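Local coordinates for protein beta-hexosaminidase (PDB 6JTJ) that probably cleaves terminal beta-1,4-linked N-acetylglucosamine from peptide-linked peptidoglycan fragments during recycling of the bacterial cell wall, at residues C[118-127]-C[143-154]. Residues are numbered along the deposited sequence; the frame is centred on the assembly and turned at random.
Sequences FTRLPAMNVL and AGQVGRVLATEL
The carboxylate of Glu153 takes hold of Thr119 with both oxygens. OE1 accepts from Thr119 N at 2.8 Å with an N-H...O angle of 154°, and OE2 accepts from Thr119 OG1 at 2.5 Å. Each oxygen uses its syn lone pair; the two bonds, with a third from Gln375 NE2 of helix 369-382 to OE2, would hold the carboxylate against rotation. The side chain of Glu153, extended beyond CG, crosses that of Thr119 at about a right angle. Phe118 slides past Glu153 in the opposite direction, its ring turned 59° from the carboxylate plane, and its CE2 lies 3.8 Å from Leu154 CD2. Further along the helix the contact becomes apolar. Leu121 lies nearly perpendicular to Leu150, with CD1 3.8 Å from Leu150 CG, while Pro122 CG and Val146 CG2 meet tip to tip. Met124, bent at chi2 (-60°) and again at chi3, brings CE to 4.1 Å from Val146 CG1. Residues 118-123 thus run extended along helix 136-155 and then enter helix 124-134, whose first turn brings Leu127 CD1 to 4.0 Å from Ala143 CB. Leu121, Leu150 and Leu154 also touch His106 of strand 101-108, packing helix 136-155 against the barrel strands, as in the TIM-barrel-like domain of family 3 glycoside hydrolases.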
# COMPACT_ATOMS: atom_id res chain seq x y z
N PHE C 118 -8.73 -6.95 -22.00
CA PHE C 118 -8.73 -8.06 -21.05
C PHE C 118 -10.05 -8.06 -20.31
O PHE C 118 -10.66 -7.01 -20.13
CB PHE C 118 -7.56 -7.91 -20.04
CG PHE C 118 -6.23 -8.32 -20.58
CD1 PHE C 118 -5.49 -7.47 -21.38
CD2 PHE C 118 -5.70 -9.57 -20.28
CE1 PHE C 118 -4.27 -7.87 -21.90
CE2 PHE C 118 -4.47 -9.97 -20.78
CZ PHE C 118 -3.76 -9.12 -21.60
N THR C 119 -10.48 -9.22 -19.84
CA THR C 119 -11.56 -9.29 -18.89
C THR C 119 -11.10 -8.61 -17.60
O THR C 119 -9.98 -8.85 -17.15
CB THR C 119 -11.91 -10.72 -18.53
OG1 THR C 119 -12.22 -11.41 -19.73
CG2 THR C 119 -13.09 -10.81 -17.59
N ARG C 120 -11.95 -7.74 -17.03
CA ARG C 120 -11.65 -7.12 -15.75
C ARG C 120 -11.81 -8.15 -14.65
O ARG C 120 -12.84 -8.79 -14.54
CB ARG C 120 -12.57 -5.92 -15.51
CG ARG C 120 -12.12 -5.02 -14.37
CD ARG C 120 -10.92 -4.18 -14.77
NE ARG C 120 -10.55 -3.24 -13.71
CZ ARG C 120 -9.78 -3.51 -12.65
NH1 ARG C 120 -9.26 -4.73 -12.48
NH2 ARG C 120 -9.54 -2.56 -11.76
N LEU C 121 -10.78 -8.31 -13.84
CA LEU C 121 -10.76 -9.35 -12.81
C LEU C 121 -11.24 -8.81 -11.47
O LEU C 121 -10.93 -7.67 -11.12
CB LEU C 121 -9.35 -9.90 -12.65
CG LEU C 121 -8.73 -10.52 -13.90
CD1 LEU C 121 -7.22 -10.63 -13.74
CD2 LEU C 121 -9.33 -11.88 -14.20
N PRO C 122 -11.98 -9.62 -10.72
CA PRO C 122 -12.43 -9.18 -9.43
C PRO C 122 -11.32 -9.26 -8.43
O PRO C 122 -10.37 -10.03 -8.63
CB PRO C 122 -13.48 -10.23 -9.06
CG PRO C 122 -12.99 -11.48 -9.73
CD PRO C 122 -12.48 -10.98 -11.04
N ALA C 123 -11.42 -8.47 -7.36
CA ALA C 123 -10.51 -8.61 -6.24
C ALA C 123 -10.71 -9.99 -5.60
O ALA C 123 -11.81 -10.52 -5.59
CB ALA C 123 -10.78 -7.52 -5.22
N MET C 124 -9.65 -10.57 -5.06
CA MET C 124 -9.75 -11.91 -4.47
C MET C 124 -10.71 -12.00 -3.29
O MET C 124 -11.27 -13.07 -3.04
CB MET C 124 -8.37 -12.43 -4.06
CG MET C 124 -7.42 -12.68 -5.21
SD MET C 124 -8.05 -13.90 -6.39
CE MET C 124 -8.84 -12.86 -7.61
N ASN C 125 -10.94 -10.92 -2.57
CA ASN C 125 -11.88 -11.01 -1.47
C ASN C 125 -13.32 -11.27 -1.93
O ASN C 125 -14.13 -11.74 -1.13
CB ASN C 125 -11.83 -9.78 -0.55
CG ASN C 125 -12.58 -8.61 -1.10
OD1 ASN C 125 -12.53 -8.31 -2.30
ND2 ASN C 125 -13.28 -7.92 -0.23
N VAL C 126 -13.62 -10.96 -3.18
CA VAL C 126 -14.91 -11.26 -3.76
C VAL C 126 -15.14 -12.76 -3.70
O VAL C 126 -16.25 -13.19 -3.43
CB VAL C 126 -15.03 -10.74 -5.19
CG1 VAL C 126 -16.29 -11.24 -5.86
CG2 VAL C 126 -15.02 -9.20 -5.20
N LEU C 127 -14.09 -13.56 -3.91
CA LEU C 127 -14.19 -15.00 -3.83
C LEU C 127 -14.43 -15.47 -2.42
O LEU C 127 -15.20 -16.40 -2.19
CB LEU C 127 -12.96 -15.67 -4.43
CG LEU C 127 -12.78 -15.35 -5.91
CD1 LEU C 127 -11.38 -15.73 -6.38
CD2 LEU C 127 -13.84 -16.03 -6.76
N ALA C 143 -13.48 -19.42 -8.17
CA ALA C 143 -12.02 -19.23 -8.15
C ALA C 143 -11.35 -19.90 -9.34
O ALA C 143 -10.48 -19.31 -9.99
CB ALA C 143 -11.43 -19.73 -6.84
N GLY C 144 -11.78 -21.11 -9.67
CA GLY C 144 -11.23 -21.85 -10.83
C GLY C 144 -11.44 -21.12 -12.13
O GLY C 144 -10.53 -21.04 -12.99
N GLN C 145 -12.61 -20.54 -12.30
CA GLN C 145 -12.92 -19.76 -13.50
C GLN C 145 -12.12 -18.47 -13.57
O GLN C 145 -11.62 -18.10 -14.63
CB GLN C 145 -14.41 -19.41 -13.56
CG GLN C 145 -15.34 -20.63 -13.76
CD GLN C 145 -14.98 -21.49 -15.00
OE1 GLN C 145 -14.97 -21.02 -16.14
NE2 GLN C 145 -14.58 -22.74 -14.75
N VAL C 146 -11.97 -17.79 -12.44
CA VAL C 146 -11.12 -16.59 -12.41
C VAL C 146 -9.70 -16.94 -12.81
O VAL C 146 -9.12 -16.29 -13.67
CB VAL C 146 -11.15 -15.90 -11.02
CG1 VAL C 146 -10.10 -14.81 -10.95
CG2 VAL C 146 -12.54 -15.32 -10.75
N GLY C 147 -9.15 -17.99 -12.23
CA GLY C 147 -7.78 -18.43 -12.57
C GLY C 147 -7.61 -18.76 -14.03
O GLY C 147 -6.64 -18.35 -14.68
N ARG C 148 -8.58 -19.48 -14.57
CA ARG C 148 -8.56 -19.84 -15.98
C ARG C 148 -8.57 -18.64 -16.91
O ARG C 148 -7.79 -18.56 -17.86
CB ARG C 148 -9.75 -20.76 -16.29
CG ARG C 148 -9.69 -21.36 -17.69
CD ARG C 148 -10.94 -22.13 -18.08
NE ARG C 148 -10.87 -22.50 -19.50
CZ ARG C 148 -11.90 -22.88 -20.26
NH1 ARG C 148 -13.12 -22.95 -19.74
NH2 ARG C 148 -11.70 -23.18 -21.55
N VAL C 149 -9.48 -17.70 -16.66
CA VAL C 149 -9.57 -16.52 -17.50
C VAL C 149 -8.32 -15.68 -17.37
O VAL C 149 -7.74 -15.25 -18.36
CB VAL C 149 -10.80 -15.69 -17.11
CG1 VAL C 149 -10.80 -14.34 -17.80
CG2 VAL C 149 -12.07 -16.46 -17.48
N LEU C 150 -7.91 -15.45 -16.13
CA LEU C 150 -6.73 -14.64 -15.85
C LEU C 150 -5.53 -15.15 -16.65
O LEU C 150 -4.89 -14.40 -17.38
CB LEU C 150 -6.46 -14.71 -14.34
CG LEU C 150 -5.35 -13.90 -13.69
CD1 LEU C 150 -5.62 -13.91 -12.19
CD2 LEU C 150 -3.96 -14.47 -13.97
N ALA C 151 -5.25 -16.43 -16.48
CA ALA C 151 -4.06 -17.04 -17.07
C ALA C 151 -4.17 -17.14 -18.59
O ALA C 151 -3.23 -16.78 -19.30
CB ALA C 151 -3.82 -18.42 -16.46
N THR C 152 -5.32 -17.59 -19.09
CA THR C 152 -5.47 -17.82 -20.53
C THR C 152 -5.27 -16.54 -21.33
O THR C 152 -4.56 -16.53 -22.33
CB THR C 152 -6.83 -18.45 -20.87
OG1 THR C 152 -7.01 -19.67 -20.14
CG2 THR C 152 -6.89 -18.77 -22.37
N GLU C 153 -5.86 -15.44 -20.89
CA GLU C 153 -5.75 -14.20 -21.63
C GLU C 153 -4.32 -13.73 -21.65
O GLU C 153 -3.87 -13.14 -22.65
CB GLU C 153 -6.69 -13.13 -21.04
CG GLU C 153 -8.15 -13.48 -21.22
CD GLU C 153 -9.12 -12.41 -20.71
OE1 GLU C 153 -8.69 -11.40 -20.14
OE2 GLU C 153 -10.33 -12.60 -20.87
N LEU C 154 -3.58 -13.95 -20.56
CA LEU C 154 -2.19 -13.55 -20.52
C LEU C 154 -1.34 -14.48 -21.37
O LEU C 154 -0.42 -14.04 -22.05
CB LEU C 154 -1.65 -13.52 -19.09
CG LEU C 154 -2.13 -12.39 -18.19
CD1 LEU C 154 -1.72 -12.71 -16.76
CD2 LEU C 154 -1.56 -11.06 -18.64